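Local coordinates for ABC transporter, substrate binding protein (Mannopine) (Agrobacterium fabrum, PDB 5L9S) that serves as the periplasmic solute-binding component of an ABC transporter, probably capturing the opine mannopine for import, at residues A[12-15]-A[16-20]; A[209-212]-A[213-217]; A[266-270]-A[271-275]; A[284-287]-A[288-291]. One frame throughout, in Å; residues are numbered along the deposited sequence.

Contact 1 of 4, residues A[12-15]-A[16-20]; sequences GTYE and KALRE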
# COMPACT_ATOMS: atom_id res chain seq x y z
N GLY A 12 -13.15 -2.71 -11.72
CA GLY A 12 -13.28 -1.29 -12.03
C GLY A 12 -12.08 -0.59 -12.65
O GLY A 12 -11.54 -1.05 -13.65
N THR A 13 -11.72 0.55 -12.06
CA THR A 13 -10.63 1.45 -12.47
C THR A 13 -9.27 0.78 -12.38
O THR A 13 -8.43 0.97 -13.26
CB THR A 13 -10.74 2.76 -11.66
OG1 THR A 13 -11.73 3.57 -12.29
CG2 THR A 13 -9.43 3.54 -11.59
N TYR A 14 -9.07 -0.02 -11.31
CA TYR A 14 -7.87 -0.78 -11.01
C TYR A 14 -7.63 -1.80 -12.14
O TYR A 14 -6.54 -1.80 -12.72
CB TYR A 14 -8.05 -1.45 -9.64
CG TYR A 14 -6.79 -1.96 -8.95
CD1 TYR A 14 -5.52 -1.64 -9.44
CD2 TYR A 14 -6.87 -2.75 -7.81
CE1 TYR A 14 -4.37 -2.12 -8.82
CE2 TYR A 14 -5.72 -3.23 -7.18
CZ TYR A 14 -4.47 -2.91 -7.69
OH TYR A 14 -3.36 -3.40 -7.04
N GLU A 15 -8.65 -2.59 -12.48
CA GLU A 15 -8.61 -3.60 -13.54
C GLU A 15 -8.36 -2.98 -14.91
O GLU A 15 -7.60 -3.54 -15.70
CB GLU A 15 -9.93 -4.35 -13.53
CG GLU A 15 -10.03 -5.56 -14.42
CD GLU A 15 -11.33 -6.28 -14.12
OE1 GLU A 15 -11.32 -7.22 -13.29
OE2 GLU A 15 -12.39 -5.81 -14.60
N LYS A 16 -8.99 -1.84 -15.19
CA LYS A 16 -8.87 -1.10 -16.46
C LYS A 16 -7.45 -0.65 -16.69
O LYS A 16 -6.94 -0.84 -17.79
CB LYS A 16 -9.83 0.10 -16.44
CG LYS A 16 -10.20 0.66 -17.80
CD LYS A 16 -11.04 1.94 -17.65
CE LYS A 16 -12.55 1.72 -17.64
NZ LYS A 16 -13.04 1.12 -16.36
N ALA A 17 -6.79 -0.09 -15.64
CA ALA A 17 -5.39 0.36 -15.69
C ALA A 17 -4.44 -0.83 -16.00
O ALA A 17 -3.52 -0.70 -16.83
CB ALA A 17 -5.01 1.03 -14.38
N LEU A 18 -4.69 -1.98 -15.36
CA LEU A 18 -3.92 -3.22 -15.54
C LEU A 18 -4.14 -3.84 -16.92
O LEU A 18 -3.20 -4.39 -17.48
CB LEU A 18 -4.20 -4.23 -14.41
CG LEU A 18 -3.91 -3.75 -12.95
CD1 LEU A 18 -4.23 -4.83 -11.97
CD2 LEU A 18 -2.47 -3.27 -12.76
N ARG A 19 -5.33 -3.71 -17.48
CA ARG A 19 -5.64 -4.27 -18.80
C ARG A 19 -4.86 -3.54 -19.90
O ARG A 19 -4.29 -4.18 -20.78
CB ARG A 19 -7.15 -4.17 -19.06
CG ARG A 19 -7.67 -5.14 -20.12
CD ARG A 19 -9.16 -4.95 -20.36
NE ARG A 19 -9.95 -5.07 -19.13
CZ ARG A 19 -10.41 -6.21 -18.62
NH1 ARG A 19 -10.17 -7.37 -19.23
NH2 ARG A 19 -11.12 -6.20 -17.50
N GLU A 20 -4.84 -2.20 -19.81
CA GLU A 20 -4.18 -1.32 -20.77
C GLU A 20 -2.66 -1.38 -20.68
O GLU A 20 -1.99 -1.37 -21.72
CB GLU A 20 -4.65 0.13 -20.55
CG GLU A 20 -6.12 0.38 -20.84
CD GLU A 20 -6.71 1.70 -20.36
OE1 GLU A 20 -6.01 2.47 -19.66
OE2 GLU A 20 -7.91 1.94 -20.65

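Contact 2 of 4, residues A[209-212]-A[213-217]; sequences IWLT and RAKAL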
# COMPACT_ATOMS: atom_id res chain seq x y z
N ILE A 209 -3.25 10.90 6.23
CA ILE A 209 -4.23 10.53 5.19
C ILE A 209 -3.54 9.76 4.06
O ILE A 209 -2.33 9.58 4.10
CB ILE A 209 -5.08 11.74 4.70
CG1 ILE A 209 -4.26 12.71 3.84
CG2 ILE A 209 -5.79 12.45 5.87
CD1 ILE A 209 -5.11 13.79 3.13
N TRP A 210 -4.32 9.25 3.09
CA TRP A 210 -3.72 8.55 1.95
C TRP A 210 -3.23 9.58 0.93
O TRP A 210 -3.94 10.56 0.65
CB TRP A 210 -4.74 7.62 1.25
CG TRP A 210 -5.25 6.44 2.05
CD1 TRP A 210 -4.52 5.59 2.82
CD2 TRP A 210 -6.60 5.94 2.05
NE1 TRP A 210 -5.35 4.64 3.39
CE2 TRP A 210 -6.63 4.82 2.92
CE3 TRP A 210 -7.80 6.35 1.43
CZ2 TRP A 210 -7.80 4.09 3.15
CZ3 TRP A 210 -8.96 5.61 1.65
CH2 TRP A 210 -8.95 4.51 2.52
N LEU A 211 -2.04 9.36 0.33
CA LEU A 211 -1.51 10.21 -0.73
C LEU A 211 -2.51 10.40 -1.89
O LEU A 211 -2.62 11.50 -2.41
CB LEU A 211 -0.16 9.71 -1.25
CG LEU A 211 0.60 10.58 -2.28
CD1 LEU A 211 0.67 12.04 -1.84
CD2 LEU A 211 1.97 10.03 -2.54
N THR A 212 -3.26 9.35 -2.23
CA THR A 212 -4.30 9.37 -3.28
C THR A 212 -5.35 10.46 -3.02
O THR A 212 -5.69 11.22 -3.94
CB THR A 212 -4.90 7.95 -3.41
OG1 THR A 212 -3.92 7.13 -4.03
CG2 THR A 212 -6.18 7.90 -4.24
N ARG A 213 -5.82 10.55 -1.76
CA ARG A 213 -6.82 11.53 -1.35
C ARG A 213 -6.22 12.95 -1.20
O ARG A 213 -6.91 13.92 -1.48
CB ARG A 213 -7.60 11.09 -0.08
CG ARG A 213 -8.21 9.67 -0.11
CD ARG A 213 -8.87 9.26 -1.42
NE ARG A 213 -10.29 9.63 -1.50
CZ ARG A 213 -11.31 8.78 -1.40
NH1 ARG A 213 -12.55 9.21 -1.53
NH2 ARG A 213 -11.09 7.48 -1.27
N ALA A 214 -4.92 13.07 -0.82
CA ALA A 214 -4.22 14.34 -0.72
C ALA A 214 -4.01 14.93 -2.11
O ALA A 214 -4.19 16.12 -2.30
CB ALA A 214 -2.89 14.15 -0.02
N LYS A 215 -3.65 14.07 -3.09
CA LYS A 215 -3.47 14.40 -4.51
C LYS A 215 -4.74 14.96 -5.10
O LYS A 215 -4.67 15.95 -5.84
CB LYS A 215 -3.14 13.12 -5.29
CG LYS A 215 -1.69 12.94 -5.63
CD LYS A 215 -1.55 11.91 -6.75
CE LYS A 215 -0.22 11.20 -6.72
NZ LYS A 215 -0.07 10.23 -5.60
N ALA A 216 -5.89 14.32 -4.80
CA ALA A 216 -7.23 14.70 -5.27
C ALA A 216 -7.62 16.07 -4.73
O ALA A 216 -8.13 16.86 -5.51
CB ALA A 216 -8.26 13.66 -4.85
N LEU A 217 -7.28 16.38 -3.46
CA LEU A 217 -7.54 17.69 -2.85
C LEU A 217 -6.73 18.80 -3.51
O LEU A 217 -7.28 19.89 -3.73
CB LEU A 217 -7.31 17.68 -1.33
CG LEU A 217 -8.40 17.00 -0.48
CD1 LEU A 217 -7.83 16.46 0.84
CD2 LEU A 217 -9.59 17.96 -0.24

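Contact 3 of 4, residues A[266-270]-A[271-275]; sequences KACET and LSCTP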
# COMPACT_ATOMS: atom_id res chain seq x y z
N LYS A 266 3.16 3.14 -16.74
CA LYS A 266 1.88 3.46 -17.35
C LYS A 266 0.74 3.18 -16.35
O LYS A 266 -0.09 4.07 -16.12
CB LYS A 266 1.70 2.67 -18.67
CG LYS A 266 0.44 3.02 -19.44
CD LYS A 266 0.24 2.11 -20.64
CE LYS A 266 -1.19 2.11 -21.15
NZ LYS A 266 -1.66 3.47 -21.53
N ALA A 267 0.74 1.98 -15.74
CA ALA A 267 -0.26 1.60 -14.74
C ALA A 267 -0.21 2.51 -13.50
O ALA A 267 -1.26 2.92 -13.00
CB ALA A 267 -0.09 0.13 -14.34
N CYS A 268 0.98 2.89 -13.04
CA CYS A 268 1.10 3.76 -11.87
C CYS A 268 0.88 5.26 -12.16
O CYS A 268 0.58 6.00 -11.22
CB CYS A 268 2.39 3.50 -11.09
SG CYS A 268 2.36 1.91 -10.20
N GLU A 269 0.93 5.69 -13.44
CA GLU A 269 0.58 7.08 -13.81
C GLU A 269 -0.95 7.19 -13.64
O GLU A 269 -1.43 8.12 -13.00
CB GLU A 269 0.95 7.40 -15.27
CG GLU A 269 2.34 8.00 -15.49
CD GLU A 269 2.94 7.73 -16.86
OE1 GLU A 269 2.18 7.75 -17.86
OE2 GLU A 269 4.16 7.48 -16.94
N THR A 270 -1.69 6.19 -14.15
CA THR A 270 -3.14 6.07 -14.10
C THR A 270 -3.66 6.00 -12.66
O THR A 270 -4.63 6.69 -12.32
CB THR A 270 -3.57 4.80 -14.88
OG1 THR A 270 -2.96 4.77 -16.18
CG2 THR A 270 -5.08 4.67 -14.99
N LEU A 271 -3.02 5.15 -11.82
CA LEU A 271 -3.45 4.87 -10.45
C LEU A 271 -2.79 5.70 -9.34
O LEU A 271 -3.27 5.63 -8.20
CB LEU A 271 -3.27 3.37 -10.16
CG LEU A 271 -4.05 2.37 -11.03
CD1 LEU A 271 -3.44 0.99 -10.95
CD2 LEU A 271 -5.53 2.35 -10.73
N SER A 272 -1.74 6.50 -9.64
CA SER A 272 -1.03 7.35 -8.65
C SER A 272 -0.40 6.53 -7.51
O SER A 272 -0.58 6.81 -6.32
CB SER A 272 -1.94 8.46 -8.11
OG SER A 272 -2.33 9.37 -9.13
N CYS A 273 0.37 5.52 -7.89
CA CYS A 273 1.05 4.63 -6.96
C CYS A 273 2.51 4.55 -7.28
O CYS A 273 2.94 5.06 -8.32
CB CYS A 273 0.39 3.25 -6.96
SG CYS A 273 -0.03 2.62 -8.61
N THR A 274 3.28 3.94 -6.36
CA THR A 274 4.72 3.73 -6.48
C THR A 274 4.96 2.33 -7.05
O THR A 274 4.67 1.35 -6.36
CB THR A 274 5.38 4.00 -5.11
OG1 THR A 274 5.20 5.38 -4.81
CG2 THR A 274 6.87 3.64 -5.07
N PRO A 275 5.50 2.21 -8.28
CA PRO A 275 5.80 0.87 -8.83
C PRO A 275 7.05 0.26 -8.17
O PRO A 275 7.88 1.05 -7.66
CB PRO A 275 6.01 1.13 -10.33
CG PRO A 275 6.46 2.52 -10.41
CD PRO A 275 5.90 3.27 -9.23

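Contact 4 of 4, residues A[284-287]-A[288-291]; sequences MSSE and ARAT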
# COMPACT_ATOMS: atom_id res chain seq x y z
N MET A 284 8.11 7.89 -15.15
CA MET A 284 6.76 8.46 -15.14
C MET A 284 6.75 9.92 -15.56
O MET A 284 7.78 10.59 -15.43
CB MET A 284 6.07 8.26 -13.77
CG MET A 284 5.61 6.83 -13.55
SD MET A 284 4.84 6.37 -11.98
CE MET A 284 6.01 6.96 -10.82
N SER A 285 5.60 10.41 -16.10
CA SER A 285 5.43 11.80 -16.54
C SER A 285 5.78 12.76 -15.42
O SER A 285 5.61 12.42 -14.25
CB SER A 285 4.00 12.04 -17.00
OG SER A 285 3.09 12.12 -15.91
N SER A 286 6.28 13.95 -15.77
CA SER A 286 6.68 14.96 -14.78
C SER A 286 5.56 15.27 -13.77
O SER A 286 5.82 15.32 -12.57
CB SER A 286 7.16 16.23 -15.47
OG SER A 286 8.31 15.97 -16.26
N GLU A 287 4.33 15.43 -14.28
CA GLU A 287 3.12 15.73 -13.51
C GLU A 287 2.80 14.63 -12.49
O GLU A 287 2.40 14.94 -11.37
CB GLU A 287 1.88 16.04 -14.41
CG GLU A 287 2.00 15.70 -15.90
CD GLU A 287 2.77 16.69 -16.76
OE1 GLU A 287 3.39 16.24 -17.76
OE2 GLU A 287 2.76 17.90 -16.46
N ALA A 288 3.00 13.35 -12.89
CA ALA A 288 2.78 12.20 -12.02
C ALA A 288 3.87 12.17 -10.96
O ALA A 288 3.55 12.22 -9.78
CB ALA A 288 2.77 10.91 -12.83
N ARG A 289 5.14 12.22 -11.38
CA ARG A 289 6.33 12.24 -10.51
C ARG A 289 6.28 13.31 -9.42
O ARG A 289 6.70 13.05 -8.30
CB ARG A 289 7.59 12.43 -11.34
CG ARG A 289 8.22 11.15 -11.79
CD ARG A 289 9.67 11.38 -12.05
NE ARG A 289 9.93 11.66 -13.47
CZ ARG A 289 9.98 12.87 -14.02
NH1 ARG A 289 9.77 13.96 -13.28
NH2 ARG A 289 10.22 13.01 -15.32
N ALA A 290 5.75 14.50 -9.76
CA ALA A 290 5.58 15.65 -8.88
C ALA A 290 4.79 15.34 -7.60
O ALA A 290 5.03 15.96 -6.57
CB ALA A 290 4.89 16.77 -9.63
N THR A 291 3.82 14.42 -7.66
CA THR A 291 2.99 14.08 -6.52
C THR A 291 3.30 12.70 -5.92
O THR A 291 2.48 12.16 -5.19
CB THR A 291 1.50 14.24 -6.91
OG1 THR A 291 1.21 13.47 -8.07
CG2 THR A 291 1.11 15.66 -7.19

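Contact 1 of 4, residues A[12-15]-A[16-20]
E15 and R19 run side by side, one helical turn apart, and point the same way. Their ends meet in a salt bridge, OE2 of E15 to NH2 of R19 at 3.2 Å. The carboxylate oxygen comes to the edge of the guanidinium, in its plane. The carboxylate itself is turned steeply, its plane 76° from that of the guanidinium. E15 has CG anti to the backbone N (chi1 -172°) and stays extended beyond it. R19 starts the same way, but bends at chi3 (-55°), and this bend brings NH2 back over to E15. Y14 and L18 form the second pair. They cross obliquely, with CE1 of Y14 4.2 Å from CD1 of L18. CG of L18 also lies 3.3 Å from the carbonyl O of Y14. From T13 on the backbone is helical; K16 N bonds to G12 O at 3.1 Å, and R19 N bonds to E15 O at 2.9 Å. A17 N and L18 N continue the ladder to T13 O and Y14 O.

This is the start of helix 12-30, which links parallel strands 4-9 and 33-38 in a beta-alpha-beta unit. Outside the turn, the hydroxyl of Y14 bonds to D236, and NH1 of R19 bonds to T36 on strand 33-38. E15 and R19 make the polar pair, while the ring of Y14 and L18 pack on L63 and L106. The charged E15 end touches R19 through a single nitrogen, while T36 takes the other terminal nitrogen. With the opposite charge so near, the carboxylate of E15 would probably be kept ionised.

Contact 2 of 4, residues A[209-212]-A[213-217]
W210 and R213 lie side by side and point the same way. CG of R213 sits at the edge of the indole, near its plane, 3.7 Å from CE3 of W210. Bends at chi2 (-41°) and chi3 (-89°) keep the R213 chain beside the ring; its NH2 comes to 4.1 Å from CZ3 of W210, with the guanidinium plane 32° from the indole. One turn along, L211 and K215 meet. NZ of K215 packs against CG of L211 at 3.4 Å, an ammonium group against a branched alkyl carbon. A third pair is apolar: CD1 of I209 touches CB of A214 at 3.9 Å, and lies 4.4 Å from CD1 of L217.

The backbone passes here from strand 206-210 directly into helix 211-219, with W210 at the N-cap position. Its carbonyl O accepts from A214 N at 3.1 Å, within the carbonyl plane, and more weakly from R213 N. The next i+4 bond is K215 N to L211 O at 2.9 Å.

Residues further out position this turn. D193 makes a salt bridge with NH1 of R213, and the ring of W189 meets that of W210 edge-to-face. I209 is bonded through its backbone to L112 of strand 103-116, and L211 packs on W226 and Y228 of strand 224-240. NZ of K215 has a weak hydrogen bond to the carbonyl O of T291.

Contact 3 of 4, residues A[266-270]-A[271-275]
The chain leaves helix 261-271 at S272, whose positive phi (61°) turns the backbone away from the helix axis, while L271 N still bonds to A267 O at 3.1 Å. This is a Schellman-like ending. The 6-to-1 bond, C273 N to C268 O, is weak at 3.4 Å, and S272 N bonds weakly to the same oxygen of C268 at 2.9 Å rather than to E269 O. The carbonyl of C268 is thus shared by two amides of the departing chain.

The same turn brings the two cysteines together. C268 has SG anti to its carbonyl carbon (chi1 -72°). C273 has SG between its backbone N and carbonyl carbon (chi1 43°), which directs it back toward C268. A disulfide between them has been seen in this protein. Here the sulfurs, SG of C268 and SG of C273, are 3.0 Å apart, longer than a formed S-S bond, so whether the link is intact in this model is doubtful. P275 packs beside the pair, its CB 3.7 Å from SG of C268. M284 also covers C268 and P275, and Q107 of strand 103-116 touches both cysteines.

The L271 side chain turns toward helix 12-30. Its CG is 3.5 Å from A267 O, and it packs on Y14 and A17 of that helix. The loop beyond is tied to strand 103-116 by backbone bonding of T274 with S108. Within the helix, the hydroxyl of T270 is a donor: OG1 bonds to K266 O, one turn back, at 3.0 Å.

Contact 4 of 4, residues A[284-287]-A[288-291]
This is a local, surface contact at the N terminus of a very short helix, 286-289, where S285 caps the first turn through A288. OG of S285 accepts from A288 N at 3.3 Å. The hydroxyl oxygen stands between the backbone N and the carbonyl carbon (chi1 74°), and this turns it toward the first turn of the helix. It also lies 3.3 Å from CB of A288. The carbonyl O of S285 takes R289 N in a nearly straight bond of 2.9 Å, with an N-H...O angle of 176°. A290 N continues the pattern to S286 O.

The motif is therefore an N-cap on a single-turn helix, one of the short helices that follow helix 278-283. R289 folds back along the start of this turn. Its guanidinium has the backbone of S286 over one face, with NH1 3.6 Å from CA of S286. NH2 of R289 lies 3.6 Å from OG of S286. NE of R289 bonds to the carbonyl O of S282, in the preceding helix, and this fixes the direction of the chain. M284 approaches from the inner side. Its CB is 4.3 Å from CB of A288, and its side chain packs on A265 and E269 of helix 261-271.

At T291, N and the hydroxyl OG1 both donate to the carbonyl O of A288, at 3.1 Å for N, and both arrive from the same face of that carbonyl.

The four contacts follow one another in series along the chain. Each spans continuous sequence, so each closes only a helical turn or a helix end, and none nests in or crosses another. Contact 1 starts the first long helix. Contact 2 turns a strand into helix 211-219. Contact 3 ends helix 261-271, and contact 4 begins helix 286-289, after helix 278-283. In space contacts 2, 3 and 4 all touch one another, and contact 1 joins them through contact 3. Contact 1 packs on contact 3 through A17 and L271. Contact 3 touches contact 4 through E269 and M284. Contact 2 meets contacts 3 and 4 through K215; contact 1 is about 9 Å away at the nearest atoms.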